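Local coordinates for protein acetyltransferase, GNAT family (Listeria monocytogenes str. 4b, PDB 2OH1) that probably transfers an acetyl group from acetyl-coenzyme A to an acceptor substrate, as expected of a GNAT-family acetyltransferase, at residues 95-106 / 131-142. Residues are numbered along the deposited sequence; the frame is centred on the assembly and turned at random. Where two conformers were deposited one is given.
Sequences WEDLAIDKAYYL and LGIEMSVPFIRL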
loop_
_atom_site.group_PDB
_atom_site.type_symbol
_atom_site.label_atom_id
_atom_site.label_comp_id
_atom_site.label_asym_id
_atom_site.label_seq_id
_atom_site.Cartn_x
_atom_site.Cartn_y
_atom_site.Cartn_z
ATOM N N TRP A 95 -1.182 9.895 13.540
ATOM C CA TRP A 95 -0.204 10.924 13.105
ATOM C C TRP A 95 -0.303 12.250 13.909
ATOM O O TRP A 95 0.544 13.113 13.774
ATOM C CB TRP A 95 -0.318 11.149 11.579
ATOM C CG TRP A 95 0.327 10.000 10.806
ATOM C CD1 TRP A 95 -0.232 8.800 10.501
ATOM C CD2 TRP A 95 1.702 9.915 10.384
ATOM N NE1 TRP A 95 0.679 8.000 9.897
ATOM C CE2 TRP A 95 1.883 8.666 9.800
ATOM C CE3 TRP A 95 2.798 10.828 10.415
ATOM C CZ2 TRP A 95 3.133 8.260 9.270
ATOM C CZ3 TRP A 95 4.025 10.423 9.888
ATOM C CH2 TRP A 95 4.160 9.167 9.324
ATOM N N GLU A 96 -1.360 12.377 14.707
ATOM C CA GLU A 96 -1.508 13.501 15.661
ATOM C C GLU A 96 -1.332 14.808 14.903
ATOM O O GLU A 96 -2.014 15.014 13.889
ATOM C CB GLU A 96 -0.571 13.329 16.859
ATOM C CG GLU A 96 -0.877 12.047 17.627
ATOM C CD GLU A 96 -0.217 11.942 18.990
ATOM O OE1 GLU A 96 0.774 12.675 19.241
ATOM O OE2 GLU A 96 -0.708 11.120 19.809
ATOM N N ASP A 97 -0.458 15.709 15.329
ATOM C CA ASP A 97 -0.463 17.038 14.703
ATOM C C ASP A 97 0.182 17.061 13.314
ATOM O O ASP A 97 0.193 18.093 12.642
ATOM C CB ASP A 97 0.209 18.058 15.621
ATOM C CG ASP A 97 -0.542 18.242 16.926
ATOM O OD1 ASP A 97 -1.784 18.412 16.884
ATOM O OD2 ASP A 97 0.113 18.197 17.989
ATOM N N LEU A 98 0.731 15.934 12.872
ATOM C CA LEU A 98 1.142 15.831 11.498
ATOM C C LEU A 98 -0.024 15.509 10.580
ATOM O O LEU A 98 0.106 15.676 9.391
ATOM C CB LEU A 98 2.252 14.795 11.352
ATOM C CG LEU A 98 3.600 15.036 12.045
ATOM C CD1 LEU A 98 4.634 14.033 11.525
ATOM C CD2 LEU A 98 4.039 16.444 11.821
ATOM N N ALA A 99 -1.184 15.125 11.121
ATOM C CA ALA A 99 -2.305 14.699 10.279
ATOM C C ALA A 99 -2.862 15.835 9.402
ATOM O O ALA A 99 -3.571 15.584 8.416
ATOM C CB ALA A 99 -3.425 14.046 11.136
ATOM N N ILE A 100 -2.533 17.068 9.760
ATOM C CA ILE A 100 -3.016 18.243 9.009
ATOM C C ILE A 100 -2.221 18.491 7.717
ATOM O O ILE A 100 -2.728 19.179 6.840
ATOM C CB ILE A 100 -2.997 19.568 9.877
ATOM C CG2 ILE A 100 -1.577 19.863 10.346
ATOM N N ASP A 101 -1.006 17.919 7.601
ATOM C CA ASP A 101 -0.236 17.941 6.339
ATOM C C ASP A 101 -0.948 17.119 5.302
ATOM O O ASP A 101 -1.582 16.103 5.605
ATOM C CB ASP A 101 1.158 17.350 6.485
ATOM C CG ASP A 101 1.905 17.918 7.638
ATOM O OD1 ASP A 101 1.530 19.040 8.047
ATOM O OD2 ASP A 101 2.842 17.236 8.148
ATOM N N LYS A 102 -0.871 17.550 4.065
ATOM C CA LYS A 102 -1.399 16.755 2.998
ATOM C C LYS A 102 -0.435 15.598 2.806
ATOM O O LYS A 102 0.774 15.762 2.784
ATOM C CB LYS A 102 -1.485 17.540 1.707
ATOM C CG LYS A 102 -2.258 18.862 1.832
ATOM C CD LYS A 102 -3.648 18.644 2.367
ATOM C CE LYS A 102 -4.448 19.955 2.350
ATOM N NZ LYS A 102 -5.815 19.661 2.839
ATOM N N ALA A 103 -0.998 14.415 2.644
ATOM C CA ALA A 103 -0.215 13.210 2.493
ATOM C C ALA A 103 -1.127 12.129 1.960
ATOM O O ALA A 103 -2.319 12.195 2.151
ATOM C CB ALA A 103 0.383 12.766 3.828
ATOM N N TYR A 104 -0.531 11.159 1.284
ATOM C CA TYR A 104 -1.154 9.905 0.957
ATOM C C TYR A 104 -0.687 8.851 1.943
ATOM O O TYR A 104 0.477 8.870 2.405
ATOM C CB TYR A 104 -0.725 9.450 -0.411
ATOM C CG TYR A 104 -1.210 10.306 -1.583
ATOM C CD1 TYR A 104 -2.180 11.316 -1.431
ATOM C CD2 TYR A 104 -0.708 10.061 -2.875
ATOM C CE1 TYR A 104 -2.665 12.024 -2.543
ATOM C CE2 TYR A 104 -1.156 10.798 -3.952
ATOM C CZ TYR A 104 -2.113 11.746 -3.775
ATOM O OH TYR A 104 -2.544 12.490 -4.856
ATOM N N TYR A 105 -1.601 7.951 2.305
ATOM C CA TYR A 105 -1.356 6.926 3.285
ATOM C C TYR A 105 -1.483 5.574 2.580
ATOM O O TYR A 105 -2.484 5.277 1.963
ATOM C CB TYR A 105 -2.341 7.014 4.468
ATOM C CG TYR A 105 -2.130 8.287 5.246
ATOM C CD1 TYR A 105 -2.644 9.475 4.781
ATOM C CD2 TYR A 105 -1.315 8.329 6.369
ATOM C CE1 TYR A 105 -2.380 10.704 5.445
ATOM C CE2 TYR A 105 -1.073 9.519 7.055
ATOM C CZ TYR A 105 -1.589 10.698 6.606
ATOM O OH TYR A 105 -1.324 11.886 7.275
ATOM N N LEU A 106 -0.420 4.781 2.603
ATOM C CA LEU A 106 -0.458 3.492 1.949
ATOM C C LEU A 106 -0.977 2.457 2.923
ATOM O O LEU A 106 -0.214 2.056 3.831
ATOM C CB LEU A 106 0.959 3.092 1.455
ATOM C CG LEU A 106 1.683 4.080 0.546
ATOM C CD1 LEU A 106 2.972 3.466 -0.062
ATOM C CD2 LEU A 106 0.774 4.611 -0.535
ATOM N N LEU A 131 2.601 9.668 -8.233
ATOM C CA LEU A 131 1.295 10.228 -8.168
ATOM C C LEU A 131 1.267 11.448 -7.203
ATOM O O LEU A 131 0.728 12.503 -7.514
ATOM C CB LEU A 131 0.249 9.173 -7.756
ATOM C CG LEU A 131 -1.169 9.665 -7.588
ATOM C CD1 LEU A 131 -1.691 10.189 -8.938
ATOM C CD2 LEU A 131 -2.099 8.604 -7.006
ATOM N N GLY A 132 1.868 11.301 -6.031
ATOM C CA GLY A 132 1.871 12.389 -5.065
ATOM C C GLY A 132 2.625 13.582 -5.615
ATOM O O GLY A 132 2.214 14.735 -5.401
ATOM N N ILE A 133 3.728 13.340 -6.291
ATOM C CA ILE A 133 4.490 14.435 -6.929
ATOM C C ILE A 133 3.615 15.149 -7.978
ATOM O O ILE A 133 3.495 16.369 -7.968
ATOM C CB ILE A 133 5.833 13.945 -7.536
ATOM C CG1 ILE A 133 6.795 13.568 -6.399
ATOM C CG2 ILE A 133 6.430 14.990 -8.513
ATOM C CD1 ILE A 133 8.022 12.755 -6.843
ATOM N N GLU A 134 2.945 14.385 -8.833
ATOM C CA GLU A 134 2.052 14.962 -9.872
ATOM C C GLU A 134 0.971 15.836 -9.236
ATOM O O GLU A 134 0.575 16.873 -9.814
ATOM C CB GLU A 134 1.416 13.793 -10.661
ATOM C CG GLU A 134 0.436 14.115 -11.790
HETATM N N MSE A 135 0.521 15.440 -8.056
HETATM C CA MSE A 135 -0.565 16.098 -7.385
HETATM C C MSE A 135 -0.097 17.065 -6.319
HETATM O O MSE A 135 -0.916 17.541 -5.520
HETATM C CB MSE A 135 -1.506 15.029 -6.824
HETATM C CG MSE A 135 -2.036 14.047 -7.895
HETATM SE SE MSE A 135 -2.911 14.944 -9.339
HETATM C CE MSE A 135 -1.558 14.953 -10.691
ATOM N N SER A 136 1.205 17.342 -6.278
ATOM C CA SER A 136 1.771 18.282 -5.314
ATOM C C SER A 136 1.526 17.925 -3.837
ATOM O O SER A 136 1.294 18.790 -3.006
ATOM C CB SER A 136 1.282 19.724 -5.598
ATOM O OG SER A 136 1.849 20.182 -6.809
ATOM N N VAL A 137 1.558 16.644 -3.507
ATOM C CA VAL A 137 1.367 16.176 -2.161
ATOM C C VAL A 137 2.762 15.934 -1.570
ATOM O O VAL A 137 3.590 15.317 -2.212
ATOM C CB VAL A 137 0.534 14.892 -2.158
ATOM C CG1 VAL A 137 0.540 14.245 -0.818
ATOM C CG2 VAL A 137 -0.913 15.179 -2.599
ATOM N N PRO A 138 3.047 16.511 -0.415
ATOM C CA PRO A 138 4.441 16.499 0.068
ATOM C C PRO A 138 4.980 15.202 0.702
ATOM O O PRO A 138 6.192 15.057 0.814
ATOM C CB PRO A 138 4.456 17.621 1.116
ATOM C CG PRO A 138 3.051 17.734 1.574
ATOM C CD PRO A 138 2.186 17.388 0.414
ATOM N N PHE A 139 4.087 14.273 1.107
ATOM C CA PHE A 139 4.502 13.070 1.806
ATOM C C PHE A 139 3.692 11.849 1.378
ATOM O O PHE A 139 2.487 11.952 1.093
ATOM C CB PHE A 139 4.280 13.188 3.315
ATOM C CG PHE A 139 4.952 14.369 3.967
ATOM C CD1 PHE A 139 6.310 14.352 4.211
ATOM C CD2 PHE A 139 4.210 15.469 4.342
ATOM C CE1 PHE A 139 6.937 15.458 4.816
ATOM C CE2 PHE A 139 4.826 16.554 4.963
ATOM C CZ PHE A 139 6.177 16.538 5.182
ATOM N N ILE A 140 4.356 10.698 1.374
ATOM C CA ILE A 140 3.695 9.396 1.408
ATOM C C ILE A 140 3.996 8.857 2.814
ATOM O O ILE A 140 5.148 8.936 3.281
ATOM C CB ILE A 140 4.257 8.342 0.375
ATOM C CG1 ILE A 140 4.197 8.797 -1.078
ATOM C CG2 ILE A 140 3.550 6.958 0.529
ATOM C CD1 ILE A 140 2.821 9.278 -1.534
ATOM N N ARG A 141 2.970 8.303 3.456
ATOM C CA ARG A 141 3.034 7.842 4.845
ATOM C C ARG A 141 2.512 6.451 4.981
ATOM O O ARG A 141 1.657 6.010 4.212
ATOM C CB ARG A 141 2.263 8.777 5.766
ATOM C CG ARG A 141 2.988 10.141 5.887
ATOM C CD ARG A 141 2.173 11.110 6.699
ATOM N NE ARG A 141 2.947 12.306 7.018
ATOM C CZ ARG A 141 2.445 13.406 7.498
ATOM N NH1 ARG A 141 1.144 13.533 7.659
ATOM N NH2 ARG A 141 3.267 14.426 7.749
ATOM N N LEU A 142 3.054 5.763 5.964
ATOM C CA LEU A 142 2.506 4.457 6.314
ATOM C C LEU A 142 2.889 4.102 7.757
ATOM O O LEU A 142 3.685 4.778 8.379
ATOM C CB LEU A 142 2.971 3.391 5.353
ATOM C CG LEU A 142 4.488 3.215 5.334
ATOM C CD1 LEU A 142 4.961 2.241 6.442
ATOM C CD2 LEU A 142 4.965 2.805 3.961
#
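Arg141 lays its side chain over the indole of Trp95 and carries the polar side of this contact. The Arg141 chain runs extended from CG to NE (chi2 175°), which sets CD 3.6 Å from the centroid of the Trp95 six-membered ring as a CH-pi contact. The guanidinium stacks nearly parallel on the indole, planes 10° apart. NH1 gives two hydrogen bonds: one to Tyr105 OH at 3.0 Å, in the guanidinium plane, the other to Leu98 O, approached from above its carbonyl plane while Asp101 N reaches that oxygen from the opposite face. NH2 forms a salt bridge with Asp101 OD2 at 2.9 Å, its N-H meeting the anti lone pair of that oxygen. Gln173 of strand 169-175 accepts from NE, so bonds at NE, NH1 and NH2 together hold the guanidinium against rotation, and the carboxylate probably steadies its positive charge.

Backbone bonds pair strands 103-106 and 139-142 in parallel: Tyr104 N to Phe139 O, Arg141 N to Tyr104 O at 2.8 Å, and Leu106 N to Arg141 O.

On the face carrying Tyr104 and Ile140, apolar contacts reach the end of helix 120-134. The Tyr104 ring has Leu131 CG at its edge and Val137 CG1 over one face, while CE2 lies 3.6 Å from Gly132 CA. Nearby, Ile140 CG2 packs against the Leu106 side chain. A Schellman motif with Ser136 at C-prime ends the helix and leads into the second strand, closing the right-handed beta-alpha-beta crossover 103-111, 120-134, 139-145 characteristic of the GNAT fold.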